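Local coordinates for protein 432aa long hypothetical deoxyribodipyrimidine photolyase (Sulfolobus tokodaii, PDB 2E0I) that probably repairs cyclobutane pyrimidine dimers in DNA by using light, and binds two FAD molecules, one of them apparently a light-harvesting cofactor, at residues N213-P218 / T304-G309. Residues are numbered along the deposited sequence; the frame is centred on the assembly and turned at random.
With FAD (flavin-adenine dinucleotide), chain E.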
loop_
_atom_site.group_PDB
_atom_site.type_symbol
_atom_site.label_atom_id
_atom_site.label_comp_id
_atom_site.label_asym_id
_atom_site.label_seq_id
_atom_site.Cartn_x
_atom_site.Cartn_y
_atom_site.Cartn_z
ATOM N N ASN A 213 0.035 14.134 -8.617
ATOM C CA ASN A 213 -0.480 13.005 -7.857
ATOM C C ASN A 213 -0.692 13.496 -6.427
ATOM O O ASN A 213 0.089 14.304 -5.927
ATOM C CB ASN A 213 0.501 11.842 -7.885
ATOM C CG ASN A 213 0.794 11.375 -9.283
ATOM O OD1 ASN A 213 1.678 11.909 -9.956
ATOM N ND2 ASN A 213 0.039 10.383 -9.744
ATOM N N TYR A 214 -1.749 13.028 -5.775
ATOM C CA TYR A 214 -2.035 13.484 -4.423
ATOM C C TYR A 214 -1.122 12.904 -3.369
ATOM O O TYR A 214 -1.063 13.423 -2.256
ATOM C CB TYR A 214 -3.472 13.169 -4.025
ATOM C CG TYR A 214 -4.523 13.895 -4.814
ATOM C CD1 TYR A 214 -4.979 13.398 -6.036
ATOM C CD2 TYR A 214 -5.083 15.069 -4.331
ATOM C CE1 TYR A 214 -5.973 14.055 -6.754
ATOM C CE2 TYR A 214 -6.080 15.744 -5.048
ATOM C CZ TYR A 214 -6.517 15.235 -6.255
ATOM O OH TYR A 214 -7.480 15.917 -6.966
ATOM N N ARG A 215 -0.416 11.831 -3.712
ATOM C CA ARG A 215 0.475 11.177 -2.763
ATOM C C ARG A 215 -0.285 10.829 -1.484
ATOM O O ARG A 215 0.228 11.005 -0.376
ATOM C CB ARG A 215 1.651 12.093 -2.431
ATOM C CG ARG A 215 2.811 11.960 -3.381
ATOM C CD ARG A 215 3.934 12.877 -2.966
ATOM N NE ARG A 215 3.659 14.237 -3.416
ATOM C CZ ARG A 215 3.826 15.322 -2.667
ATOM N NH1 ARG A 215 4.267 15.206 -1.415
ATOM N NH2 ARG A 215 3.557 16.518 -3.177
ATOM N N LEU A 216 -1.508 10.334 -1.647
ATOM C CA LEU A 216 -2.346 9.973 -0.513
ATOM C C LEU A 216 -2.310 8.513 -0.077
ATOM O O LEU A 216 -2.730 8.199 1.039
ATOM C CB LEU A 216 -3.801 10.336 -0.802
ATOM C CG LEU A 216 -4.316 11.752 -0.545
ATOM C CD1 LEU A 216 -5.729 11.838 -1.062
ATOM C CD2 LEU A 216 -4.287 12.083 0.942
ATOM N N SER A 217 -1.818 7.626 -0.940
ATOM C CA SER A 217 -1.794 6.191 -0.635
ATOM C C SER A 217 -1.330 5.821 0.778
ATOM O O SER A 217 -2.009 5.081 1.492
ATOM C CB SER A 217 -0.952 5.454 -1.665
ATOM O OG SER A 217 0.282 6.122 -1.828
ATOM N N PRO A 218 -0.173 6.337 1.217
ATOM C CA PRO A 218 0.232 5.955 2.573
ATOM C C PRO A 218 -0.778 6.393 3.651
ATOM O O PRO A 218 -1.001 5.694 4.643
ATOM C CB PRO A 218 1.604 6.610 2.711
ATOM C CG PRO A 218 1.481 7.808 1.847
ATOM C CD PRO A 218 0.754 7.325 0.639
ATOM N N THR A 304 13.161 7.194 -1.831
ATOM C CA THR A 304 11.971 7.872 -1.363
ATOM C C THR A 304 10.854 6.951 -0.848
ATOM O O THR A 304 10.060 7.346 0.011
ATOM C CB THR A 304 11.434 8.760 -2.483
ATOM O OG1 THR A 304 10.476 9.660 -1.942
ATOM C CG2 THR A 304 10.757 7.933 -3.541
ATOM N N GLY A 305 10.800 5.729 -1.374
ATOM C CA GLY A 305 9.766 4.788 -0.977
ATOM C C GLY A 305 8.446 5.074 -1.675
ATOM O O GLY A 305 7.389 4.583 -1.273
ATOM N N TYR A 306 8.514 5.867 -2.740
ATOM C CA TYR A 306 7.333 6.245 -3.501
ATOM C C TYR A 306 7.651 6.496 -4.983
ATOM O O TYR A 306 8.761 6.868 -5.330
ATOM C CB TYR A 306 6.719 7.519 -2.889
ATOM C CG TYR A 306 5.607 8.117 -3.721
ATOM C CD1 TYR A 306 4.272 7.753 -3.515
ATOM C CD2 TYR A 306 5.897 8.970 -4.788
ATOM C CE1 TYR A 306 3.255 8.219 -4.357
ATOM C CE2 TYR A 306 4.893 9.436 -5.638
ATOM C CZ TYR A 306 3.579 9.055 -5.421
ATOM O OH TYR A 306 2.606 9.484 -6.300
ATOM N N ILE A 307 6.658 6.266 -5.839
ATOM C CA ILE A 307 6.728 6.519 -7.277
ATOM C C ILE A 307 5.288 6.517 -7.751
ATOM O O ILE A 307 4.482 5.738 -7.254
ATOM C CB ILE A 307 7.520 5.448 -8.071
ATOM C CG1 ILE A 307 7.147 4.047 -7.613
ATOM C CG2 ILE A 307 9.000 5.703 -7.941
ATOM C CD1 ILE A 307 7.815 2.946 -8.419
ATOM N N ASN A 308 4.943 7.388 -8.693
ATOM C CA ASN A 308 3.557 7.434 -9.160
ATOM C C ASN A 308 3.146 6.169 -9.925
ATOM O O ASN A 308 3.989 5.376 -10.346
ATOM C CB ASN A 308 3.304 8.697 -9.999
ATOM C CG ASN A 308 3.748 8.563 -11.452
ATOM O OD1 ASN A 308 4.450 7.624 -11.848
ATOM N ND2 ASN A 308 3.336 9.528 -12.258
ATOM N N GLY A 309 1.841 5.990 -10.094
ATOM C CA GLY A 309 1.327 4.806 -10.762
ATOM C C GLY A 309 1.863 4.524 -12.144
ATOM O O GLY A 309 1.950 3.376 -12.560
HETATM P PA FAD E . -2.576 9.321 -7.363
HETATM O O1A FAD E . -2.454 10.717 -6.884
HETATM O O2A FAD E . -2.952 8.923 -8.736
HETATM O O5B FAD E . -3.985 9.044 -6.634
HETATM C C5B FAD E . -4.901 8.057 -7.115
HETATM C C4B FAD E . -5.470 7.258 -5.941
HETATM O O4B FAD E . -6.385 6.244 -6.390
HETATM C C3B FAD E . -4.333 6.542 -5.209
HETATM O O3B FAD E . -3.921 7.349 -4.103
HETATM C C2B FAD E . -5.071 5.319 -4.669
HETATM O O2B FAD E . -5.893 5.700 -3.564
HETATM C C1B FAD E . -5.941 4.974 -5.879
HETATM N N9A FAD E . -5.172 4.266 -6.929
HETATM C C8A FAD E . -4.611 4.801 -8.012
HETATM N N7A FAD E . -4.090 3.837 -8.768
HETATM C C5A FAD E . -4.317 2.676 -8.163
HETATM C C6A FAD E . -4.023 1.347 -8.448
HETATM N N6A FAD E . -3.386 1.014 -9.566
HETATM N N1A FAD E . -4.398 0.395 -7.581
HETATM C C2A FAD E . -5.044 0.691 -6.466
HETATM N N3A FAD E . -5.346 1.943 -6.165
HETATM C C4A FAD E . -5.000 2.947 -6.985
HETATM N N1 FAD E . -0.822 1.380 -4.073
HETATM C C2 FAD E . -0.754 1.221 -2.682
HETATM O O2 FAD E . -1.377 1.972 -1.934
HETATM N N3 FAD E . 0.072 0.233 -2.132
HETATM C C4 FAD E . 0.832 -0.581 -2.981
HETATM O O4 FAD E . 1.513 -1.486 -2.502
HETATM C C4X FAD E . 0.773 -0.407 -4.359
HETATM N N5 FAD E . 1.604 -1.171 -5.187
HETATM C C5X FAD E . 1.542 -1.022 -6.579
HETATM C C6 FAD E . 2.366 -1.805 -7.381
HETATM C C7 FAD E . 2.290 -1.693 -8.766
HETATM C C7M FAD E . 3.186 -2.588 -9.625
HETATM C C8 FAD E . 1.395 -0.794 -9.342
HETATM C C8M FAD E . 1.268 -0.669 -10.862
HETATM C C9 FAD E . 0.576 -0.014 -8.530
HETATM C C9A FAD E . 0.636 -0.125 -7.143
HETATM N N10 FAD E . -0.201 0.642 -6.311
HETATM C C10 FAD E . -0.054 0.566 -4.916
HETATM C "C1'" FAD E . -1.209 1.558 -6.902
HETATM C "C2'" FAD E . -0.793 3.006 -7.180
HETATM O "O2'" FAD E . 0.397 3.042 -7.972
HETATM C "C3'" FAD E . -0.596 3.817 -5.897
HETATM O "O3'" FAD E . -1.777 3.727 -5.095
HETATM C "C4'" FAD E . -0.332 5.292 -6.206
HETATM O "O4'" FAD E . 0.815 5.422 -7.051
HETATM C "C5'" FAD E . -0.106 6.091 -4.921
HETATM O "O5'" FAD E . 0.241 7.450 -5.211
HETATM P P FAD E . -0.867 8.619 -5.223
HETATM O O1P FAD E . -1.646 8.522 -3.969
HETATM O O2P FAD E . -0.159 9.886 -5.512
HETATM O O3P FAD E . -1.817 8.217 -6.463
#
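Tyr306 and Arg215 meet in a CH-pi contact that forms part of a buried wall of the FAD pocket in the helical part of the chain, consistent with the catalytic FAD site of photolyases; two loops close here on the cofactor's diphosphate. Arg215 lays its CG over one face of the Tyr306 ring, 4.0 Å from the centroid and offset toward the rim, while its guanidinium plane stands 75° from the ring. A chi1 of 171° sets the Tyr306 ring opposite its own backbone N and carries it across to 213-218; there its OH donates to FAD O2P at 2.9 Å. The Arg215 backbone N donates to the same oxygen, so each segment contributes one bond to it. The neighbouring amides continue the grip: Tyr214 N reaches FAD O1A at 2.7 Å, and Leu216 N and Ser217 N converge on FAD O1P. Such a run of N-H groups would partly offset the diphosphate's negative charge. Beside the tyrosine, Asn213 rests OD1 against Asn308 CB at 3.6 Å, the two amide planes 74° apart; Asn213 ND2 hydrogen-bonds weakly to FAD O2A and also bonds Arg205 O. Asn308 turns OD1 to Val311 N as the N-cap of helix 309-322, and Ser217 OG, at the Tyr306 ring edge, is hydrogen-bonded to Asp340 OD2. The contact thus joins the loop leading into helix 217-221 to that between helices 292-304 and 309-322, with Leu216 packed on helices 189-196 and 238-256.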